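Local coordinates for D-isomer specific 2-hydroxyacid dehydrogenase family protein (Desulfovibrio vulgaris, PDB 5TX7), which probably catalyses the NAD-dependent interconversion of D-2-hydroxyacids and 2-oxoacids, at residues 5-10 and 54-59; 48-53 and 304-309. All blocks are in the same frame, centred on the assembly; numbering follows the deposited sequence.

Contact 1 of 2, residues 5-10 and 54-59; sequences VALDGY and VPLDMS
Leu7 and Asp8 pack on Val54 where two loops meet at the C-terminal ends of strands 3-6 and 48-51, neighbours in the five-stranded parallel sheet of the flavodoxin-like catalytic domain. The two methyls of Val54 divide the work. Val54 CG1, anti to the backbone N (chi1 174°), meets Leu7 CD1 at 3.9 Å; Val54 CG2 lies against Leu7 CB and over one face of the Asp8 carboxylate. The Leu7 and Val54 side chains cross at about a right angle, whereas those of Asp8 and Val54 run past each other in opposite directions. Asp8 holds CG between its backbone N and carbonyl carbon (chi1 60°), and its carboxylate turns to the chain just before Val54: OD1 accepts from the backbone N of Asn52 and OD2 from that of Lys53. These two bonds fix the carboxylate and satisfy its buried oxygens. Leu56 CD2 adds a looser apolar touch on Leu7 CD1 (4.5 Å), and Ile39 of helix 39-43 meets both Val54 and Leu56. At the start of helix 58-62, Asp57 is the N-cap, its OD1 accepting from Ala60 N; Ser59 OG donates to Asp57 OD2 at 3.0 Å on the syn side, 34° out of the carboxylate plane.

Contact 2 of 2, residues 48-53 and 304-309; sequences VVLTNK and ANIRSF
Residues 48-53 and 304-309 come nearest at Val48 and Ile306, CA to CA 8.0 Å, in a strand-to-helix packing where the late helix 292-310 covers one face of the parallel sheet in the flavodoxin-like catalytic domain. Ile306 is the helix residue that bridges the two touching strand positions. Its CG1 branch stands anti to the carbonyl carbon (chi1 -64°) and brings Ile306 CD1 to Leu50 CD2 at 4.0 Å; partway along the same branch, Ile306 CG1 meets Val48 CG1 at 4.2 Å. The side chains of Leu50 and Ile306 lie roughly perpendicular and meet through their terminal methyls. Val48 and Leu50, two residues apart on the strand, thus present their side chains to the same face, and both also touch Ile4 of the adjoining strand. On the helix, Phe309 stacks its ring with Phe69 of strand 69-72, and Asn305 ties the helix to its surroundings through ND2 to Asn94 O and Ser71 OG and through OD1 to Asn316 ND2. Beyond the strand, Lys53 NZ donates to Asn52 OD1 at 2.8 Å and makes a cation-pi contact with Trp136 of the second subunit. Within the helix, Ala304 O accepts from Ser308 N and, from the opposite face of its carbonyl plane, from Ser308 OG at 2.9 Å.

In the fold
Strand 48-51 and the turn after it join the two contacts, whose centres lie about 11 Å apart. Strand 3-6 pairs with it in the sheet through Val5 O and Leu50 N, 2.7 Å apart in a probable hydrogen bond. Farther along, Leu7 CD1 packs on Val49 CG1 at 3.7 Å. Val49 thus faces contact 1, whereas Val48 and Leu50 face contact 2. Along the chain the segments alternate, and residues 304-309 return to this domain after the Rossmann-type NAD-binding sheet. Nearby, Tyr10 packs on Asp135 and Asn52 on Trp136, both of the second subunit, placing the loops beyond the two strands near the dimer interface.

Contact 1 of 2, residues 5-10 and 54-59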
ATOM      1  N   VAL A   5     -36.961  -5.856   3.735  1.00 46.53           N
ATOM      2  CA  VAL A   5     -36.455  -6.500   2.517  1.00 47.86           C
ATOM      3  C   VAL A   5     -35.197  -5.792   2.001  1.00 46.89           C
ATOM      4  O   VAL A   5     -35.212  -4.573   1.771  1.00 44.59           O
ATOM      5  CB  VAL A   5     -37.521  -6.544   1.411  1.00 49.50           C
ATOM      6  CG1 VAL A   5     -36.991  -7.222   0.157  1.00 51.13           C
ATOM      7  CG2 VAL A   5     -38.740  -7.303   1.909  1.00 53.33           C
ATOM      8  N   ALA A   6     -34.118  -6.566   1.828  1.00 45.08           N
ATOM      9  CA  ALA A   6     -32.905  -6.087   1.154  1.00 44.27           C
ATOM     10  C   ALA A   6     -32.928  -6.563  -0.309  1.00 43.79           C
ATOM     11  O   ALA A   6     -32.900  -7.774  -0.590  1.00 42.78           O
ATOM     12  CB  ALA A   6     -31.665  -6.589   1.873  1.00 42.33           C
ATOM     13  N   LEU A   7     -33.002  -5.605  -1.227  1.00 44.73           N
ATOM     14  CA  LEU A   7     -33.145  -5.903  -2.650  1.00 49.28           C
ATOM     15  C   LEU A   7     -31.821  -6.256  -3.330  1.00 46.58           C
ATOM     16  O   LEU A   7     -31.823  -6.944  -4.339  1.00 47.44           O
ATOM     17  CB  LEU A   7     -33.840  -4.740  -3.385  1.00 50.73           C
ATOM     18  CG  LEU A   7     -35.282  -4.455  -2.950  1.00 54.00           C
ATOM     19  CD1 LEU A   7     -35.801  -3.180  -3.599  1.00 54.73           C
ATOM     20  CD2 LEU A   7     -36.212  -5.628  -3.263  1.00 56.51           C
ATOM     21  N   ASP A   8     -30.701  -5.783  -2.795  1.00 46.03           N
ATOM     22  CA  ASP A   8     -29.389  -6.193  -3.306  1.00 47.81           C
ATOM     23  C   ASP A   8     -28.352  -6.233  -2.208  1.00 45.54           C
ATOM     24  O   ASP A   8     -27.511  -5.363  -2.112  1.00 48.24           O
ATOM     25  CB  ASP A   8     -28.936  -5.307  -4.491  1.00 48.86           C
ATOM     26  CG  ASP A   8     -28.820  -3.829  -4.140  1.00 47.35           C
ATOM     27  OD1 ASP A   8     -29.543  -3.356  -3.233  1.00 45.45           O
ATOM     28  OD2 ASP A   8     -28.014  -3.129  -4.802  1.00 46.80           O
ATOM     29  N   GLY A   9     -28.444  -7.266  -1.379  1.00 44.18           N
ATOM     30  CA  GLY A   9     -27.601  -7.404  -0.194  1.00 43.17           C
ATOM     31  C   GLY A   9     -26.272  -8.116  -0.392  1.00 42.32           C
ATOM     32  O   GLY A   9     -25.436  -8.139   0.521  1.00 40.20           O
ATOM     33  N   TYR A  10     -26.037  -8.675  -1.570  1.00 41.86           N
ATOM     34  CA  TYR A  10     -24.833  -9.477  -1.773  1.00 43.66           C
ATOM     35  C   TYR A  10     -23.548  -8.657  -1.620  1.00 41.69           C
ATOM     36  O   TYR A  10     -22.671  -9.054  -0.867  1.00 45.45           O
ATOM     37  CB  TYR A  10     -24.856 -10.183  -3.125  1.00 42.78           C
ATOM     38  CG  TYR A  10     -23.682 -11.110  -3.324  1.00 43.07           C
ATOM     39  CD1 TYR A  10     -23.552 -12.283  -2.570  1.00 45.12           C
ATOM     40  CD2 TYR A  10     -22.685 -10.807  -4.228  1.00 41.81           C
ATOM     41  CE1 TYR A  10     -22.465 -13.133  -2.750  1.00 46.04           C
ATOM     42  CE2 TYR A  10     -21.605 -11.641  -4.417  1.00 44.72           C
ATOM     43  CZ  TYR A  10     -21.485 -12.807  -3.681  1.00 47.45           C
ATOM     44  OH  TYR A  10     -20.387 -13.636  -3.900  1.00 48.49           O
ATOM     45  N   VAL A  54     -30.262  -0.633  -6.267  1.00 46.34           N
ATOM     46  CA  VAL A  54     -31.540  -0.952  -6.914  1.00 47.45           C
ATOM     47  C   VAL A  54     -32.357   0.343  -6.998  1.00 48.16           C
ATOM     48  O   VAL A  54     -32.545   1.017  -5.989  1.00 48.00           O
ATOM     49  CB  VAL A  54     -32.314  -2.039  -6.169  1.00 47.43           C
ATOM     50  CG1 VAL A  54     -33.693  -2.241  -6.793  1.00 49.53           C
ATOM     51  CG2 VAL A  54     -31.526  -3.347  -6.210  1.00 48.19           C
ATOM     52  N   PRO A  55     -32.803   0.707  -8.204  1.00 48.65           N
ATOM     53  CA  PRO A  55     -33.489   1.991  -8.365  1.00 51.06           C
ATOM     54  C   PRO A  55     -34.920   1.984  -7.841  1.00 49.33           C
ATOM     55  O   PRO A  55     -35.587   0.970  -7.962  1.00 50.31           O
ATOM     56  CB  PRO A  55     -33.459   2.226  -9.885  1.00 52.53           C
ATOM     57  CG  PRO A  55     -33.307   0.871 -10.472  1.00 53.98           C
ATOM     58  CD  PRO A  55     -32.547   0.046  -9.495  1.00 51.12           C
ATOM     59  N   LEU A  56     -35.356   3.098  -7.249  1.00 48.65           N
ATOM     60  CA  LEU A  56     -36.740   3.278  -6.806  1.00 50.10           C
ATOM     61  C   LEU A  56     -37.260   4.627  -7.278  1.00 52.11           C
ATOM     62  O   LEU A  56     -36.841   5.672  -6.783  1.00 52.25           O
ATOM     63  CB  LEU A  56     -36.829   3.194  -5.291  1.00 50.76           C
ATOM     64  CG  LEU A  56     -36.408   1.866  -4.666  1.00 51.30           C
ATOM     65  CD1 LEU A  56     -36.264   2.038  -3.159  1.00 51.24           C
ATOM     66  CD2 LEU A  56     -37.410   0.768  -5.017  1.00 52.13           C
ATOM     67  N   ASP A  57     -38.167   4.583  -8.245  1.00 52.87           N
ATOM     68  CA  ASP A  57     -38.793   5.781  -8.823  1.00 54.93           C
ATOM     69  C   ASP A  57     -40.197   5.983  -8.248  1.00 55.59           C
ATOM     70  O   ASP A  57     -40.622   5.238  -7.375  1.00 53.81           O
ATOM     71  CB  ASP A  57     -38.817   5.656 -10.364  1.00 58.06           C
ATOM     72  CG  ASP A  57     -39.698   4.508 -10.871  1.00 60.01           C
ATOM     73  OD1 ASP A  57     -40.150   3.657 -10.085  1.00 63.01           O
ATOM     74  OD2 ASP A  57     -39.944   4.454 -12.082  1.00 66.95           O
ATOM     75  N   MET A  58     -40.922   6.995  -8.728  1.00 58.51           N
ATOM     76  CA  MET A  58     -42.294   7.279  -8.272  1.00 58.02           C
ATOM     77  C   MET A  58     -43.233   6.106  -8.480  1.00 58.38           C
ATOM     78  O   MET A  58     -44.062   5.806  -7.625  1.00 59.48           O
ATOM     79  CB  MET A  58     -42.881   8.472  -9.044  1.00 60.00           C
ATOM     80  CG  MET A  58     -44.351   8.803  -8.768  1.00 61.10           C
ATOM     81  SD  MET A  58     -44.592   9.398  -7.085  1.00 64.25           S
ATOM     82  CE  MET A  58     -44.159  11.129  -7.280  1.00 66.21           C
ATOM     83  N   SER A  59     -43.112   5.461  -9.629  1.00 58.74           N
ATOM     84  CA  SER A  59     -44.029   4.389 -10.022  1.00 59.41           C
ATOM     85  C   SER A  59     -43.848   3.137  -9.163  1.00 55.82           C
ATOM     86  O   SER A  59     -44.829   2.522  -8.800  1.00 57.63           O
ATOM     87  CB  SER A  59     -43.900   4.089 -11.530  1.00 60.83           C
ATOM     88  OG  SER A  59     -42.746   3.314 -11.815  1.00 61.98           O
TER

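Contact 2 of 2, residues 48-53 and 304-309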
ATOM      1  N   VAL A  48     -40.064  -1.824   5.439  1.00 53.60           N
ATOM      2  CA  VAL A  48     -38.747  -1.223   5.229  1.00 51.40           C
ATOM      3  C   VAL A  48     -38.047  -1.890   4.052  1.00 49.16           C
ATOM      4  O   VAL A  48     -37.934  -3.125   4.021  1.00 48.73           O
ATOM      5  CB  VAL A  48     -37.819  -1.414   6.462  1.00 51.17           C
ATOM      6  CG1 VAL A  48     -36.480  -0.724   6.245  1.00 49.63           C
ATOM      7  CG2 VAL A  48     -38.472  -0.876   7.711  1.00 52.31           C
ATOM      8  N   VAL A  49     -37.555  -1.080   3.118  1.00 46.46           N
ATOM      9  CA  VAL A  49     -36.778  -1.572   1.991  1.00 46.66           C
ATOM     10  C   VAL A  49     -35.327  -1.067   2.127  1.00 46.05           C
ATOM     11  O   VAL A  49     -35.086   0.121   2.397  1.00 47.78           O
ATOM     12  CB  VAL A  49     -37.396  -1.124   0.645  1.00 47.18           C
ATOM     13  CG1 VAL A  49     -36.406  -1.259  -0.519  1.00 47.68           C
ATOM     14  CG2 VAL A  49     -38.646  -1.924   0.363  1.00 47.57           C
ATOM     15  N   LEU A  50     -34.370  -1.977   1.934  1.00 45.78           N
ATOM     16  CA  LEU A  50     -32.940  -1.628   1.882  1.00 44.53           C
ATOM     17  C   LEU A  50     -32.458  -1.780   0.438  1.00 45.14           C
ATOM     18  O   LEU A  50     -32.696  -2.819  -0.190  1.00 43.77           O
ATOM     19  CB  LEU A  50     -32.131  -2.535   2.790  1.00 43.42           C
ATOM     20  CG  LEU A  50     -32.641  -2.659   4.234  1.00 46.18           C
ATOM     21  CD1 LEU A  50     -31.820  -3.718   4.970  1.00 46.57           C
ATOM     22  CD2 LEU A  50     -32.607  -1.295   4.941  1.00 46.90           C
ATOM     23  N   THR A  51     -31.837  -0.726  -0.087  1.00 42.97           N
ATOM     24  CA  THR A  51     -31.301  -0.731  -1.433  1.00 43.42           C
ATOM     25  C   THR A  51     -29.901  -0.118  -1.405  1.00 45.26           C
ATOM     26  O   THR A  51     -29.656   0.853  -0.706  1.00 46.87           O
ATOM     27  CB  THR A  51     -32.195   0.047  -2.424  1.00 45.64           C
ATOM     28  OG1 THR A  51     -31.585   0.069  -3.717  1.00 45.69           O
ATOM     29  CG2 THR A  51     -32.446   1.509  -1.984  1.00 46.03           C
ATOM     30  N   ASN A  52     -28.982  -0.724  -2.141  1.00 47.25           N
ATOM     31  CA  ASN A  52     -27.689  -0.127  -2.409  1.00 49.44           C
ATOM     32  C   ASN A  52     -27.807   0.606  -3.746  1.00 46.64           C
ATOM     33  O   ASN A  52     -27.788   1.824  -3.785  1.00 43.61           O
ATOM     34  CB  ASN A  52     -26.586  -1.202  -2.409  1.00 50.50           C
ATOM     35  CG  ASN A  52     -25.188  -0.618  -2.341  1.00 50.13           C
ATOM     36  OD1 ASN A  52     -24.950   0.514  -2.750  1.00 49.87           O
ATOM     37  ND2 ASN A  52     -24.254  -1.402  -1.809  1.00 52.51           N
ATOM     38  N   LYS A  53     -27.955  -0.144  -4.828  1.00 46.41           N
ATOM     39  CA  LYS A  53     -28.043   0.427  -6.174  1.00 48.76           C
ATOM     40  C   LYS A  53     -29.314   0.031  -6.924  1.00 47.00           C
ATOM     41  O   LYS A  53     -29.429   0.329  -8.108  1.00 52.28           O
ATOM     42  CB  LYS A  53     -26.806   0.017  -7.004  1.00 47.12           C
ATOM     43  CG  LYS A  53     -25.476   0.500  -6.469  1.00 48.19           C
ATOM     44  CD  LYS A  53     -25.351   2.017  -6.462  1.00 50.25           C
ATOM     45  CE  LYS A  53     -23.992   2.469  -5.924  1.00 51.04           C
ATOM     46  NZ  LYS A  53     -23.967   2.552  -4.432  1.00 50.10           N
ATOM     47  N   ALA A 304     -29.057   1.166  12.932  1.00 48.35           N
ATOM     48  CA  ALA A 304     -29.336   2.398  13.691  1.00 48.66           C
ATOM     49  C   ALA A 304     -30.408   3.257  13.050  1.00 48.52           C
ATOM     50  O   ALA A 304     -31.279   3.766  13.756  1.00 48.83           O
ATOM     51  CB  ALA A 304     -28.068   3.214  13.855  1.00 48.78           C
ATOM     52  N   ASN A 305     -30.327   3.417  11.717  1.00 46.86           N
ATOM     53  CA  ASN A 305     -31.337   4.133  10.925  1.00 47.66           C
ATOM     54  C   ASN A 305     -32.736   3.521  11.095  1.00 49.68           C
ATOM     55  O   ASN A 305     -33.713   4.237  11.291  1.00 50.52           O
ATOM     56  CB  ASN A 305     -30.981   4.102   9.415  1.00 48.31           C
ATOM     57  CG  ASN A 305     -29.806   5.014   9.035  1.00 46.48           C
ATOM     58  OD1 ASN A 305     -29.260   5.736   9.859  1.00 49.02           O
ATOM     59  ND2 ASN A 305     -29.429   4.986   7.764  1.00 44.30           N
ATOM     60  N   ILE A 306     -32.820   2.194  10.999  1.00 50.95           N
ATOM     61  CA  ILE A 306     -34.091   1.461  11.138  1.00 52.01           C
ATOM     62  C   ILE A 306     -34.614   1.560  12.568  1.00 56.20           C
ATOM     63  O   ILE A 306     -35.807   1.777  12.771  1.00 59.97           O
ATOM     64  CB  ILE A 306     -33.945  -0.028  10.743  1.00 50.19           C
ATOM     65  CG1 ILE A 306     -33.589  -0.175   9.261  1.00 49.19           C
ATOM     66  CG2 ILE A 306     -35.225  -0.803  11.030  1.00 50.30           C
ATOM     67  CD1 ILE A 306     -33.014  -1.541   8.911  1.00 49.75           C
ATOM     68  N   ARG A 307     -33.724   1.388  13.546  1.00 58.27           N
ATOM     69  CA  ARG A 307     -34.062   1.511  14.979  1.00 61.45           C
ATOM     70  C   ARG A 307     -34.655   2.894  15.256  1.00 62.47           C
ATOM     71  O   ARG A 307     -35.712   3.008  15.892  1.00 64.98           O
ATOM     72  CB  ARG A 307     -32.828   1.255  15.855  1.00 64.27           C
ATOM     73  CG  ARG A 307     -33.114   0.840  17.293  1.00 71.43           C
ATOM     74  CD  ARG A 307     -31.857   0.459  18.096  1.00 74.41           C
ATOM     75  NE  ARG A 307     -31.018  -0.551  17.409  1.00 77.58           N
ATOM     76  CZ  ARG A 307     -29.816  -0.344  16.832  1.00 77.29           C
ATOM     77  NH1 ARG A 307     -29.200   0.850  16.847  1.00 77.17           N
ATOM     78  NH2 ARG A 307     -29.196  -1.362  16.238  1.00 75.76           N
ATOM     79  N   SER A 308     -33.998   3.932  14.729  1.00 60.48           N
ATOM     80  CA  SER A 308     -34.470   5.314  14.868  1.00 62.45           C
ATOM     81  C   SER A 308     -35.821   5.569  14.206  1.00 65.76           C
ATOM     82  O   SER A 308     -36.664   6.290  14.753  1.00 73.72           O
ATOM     83  CB  SER A 308     -33.454   6.284  14.298  1.00 61.77           C
ATOM     84  OG  SER A 308     -32.247   6.210  15.020  1.00 62.92           O
ATOM     85  N   PHE A 309     -36.031   4.996  13.025  1.00 65.38           N
ATOM     86  CA  PHE A 309     -37.327   5.118  12.353  1.00 65.82           C
ATOM     87  C   PHE A 309     -38.444   4.496  13.196  1.00 68.58           C
ATOM     88  O   PHE A 309     -39.507   5.088  13.328  1.00 68.59           O
ATOM     89  CB  PHE A 309     -37.319   4.488  10.956  1.00 62.43           C
ATOM     90  CG  PHE A 309     -38.680   4.415  10.356  1.00 63.42           C
ATOM     91  CD1 PHE A 309     -39.297   5.576   9.898  1.00 65.10           C
ATOM     92  CD2 PHE A 309     -39.385   3.215  10.324  1.00 63.03           C
ATOM     93  CE1 PHE A 309     -40.578   5.535   9.378  1.00 66.62           C
ATOM     94  CE2 PHE A 309     -40.668   3.168   9.814  1.00 65.73           C
ATOM     95  CZ  PHE A 309     -41.264   4.327   9.342  1.00 67.00           C
TER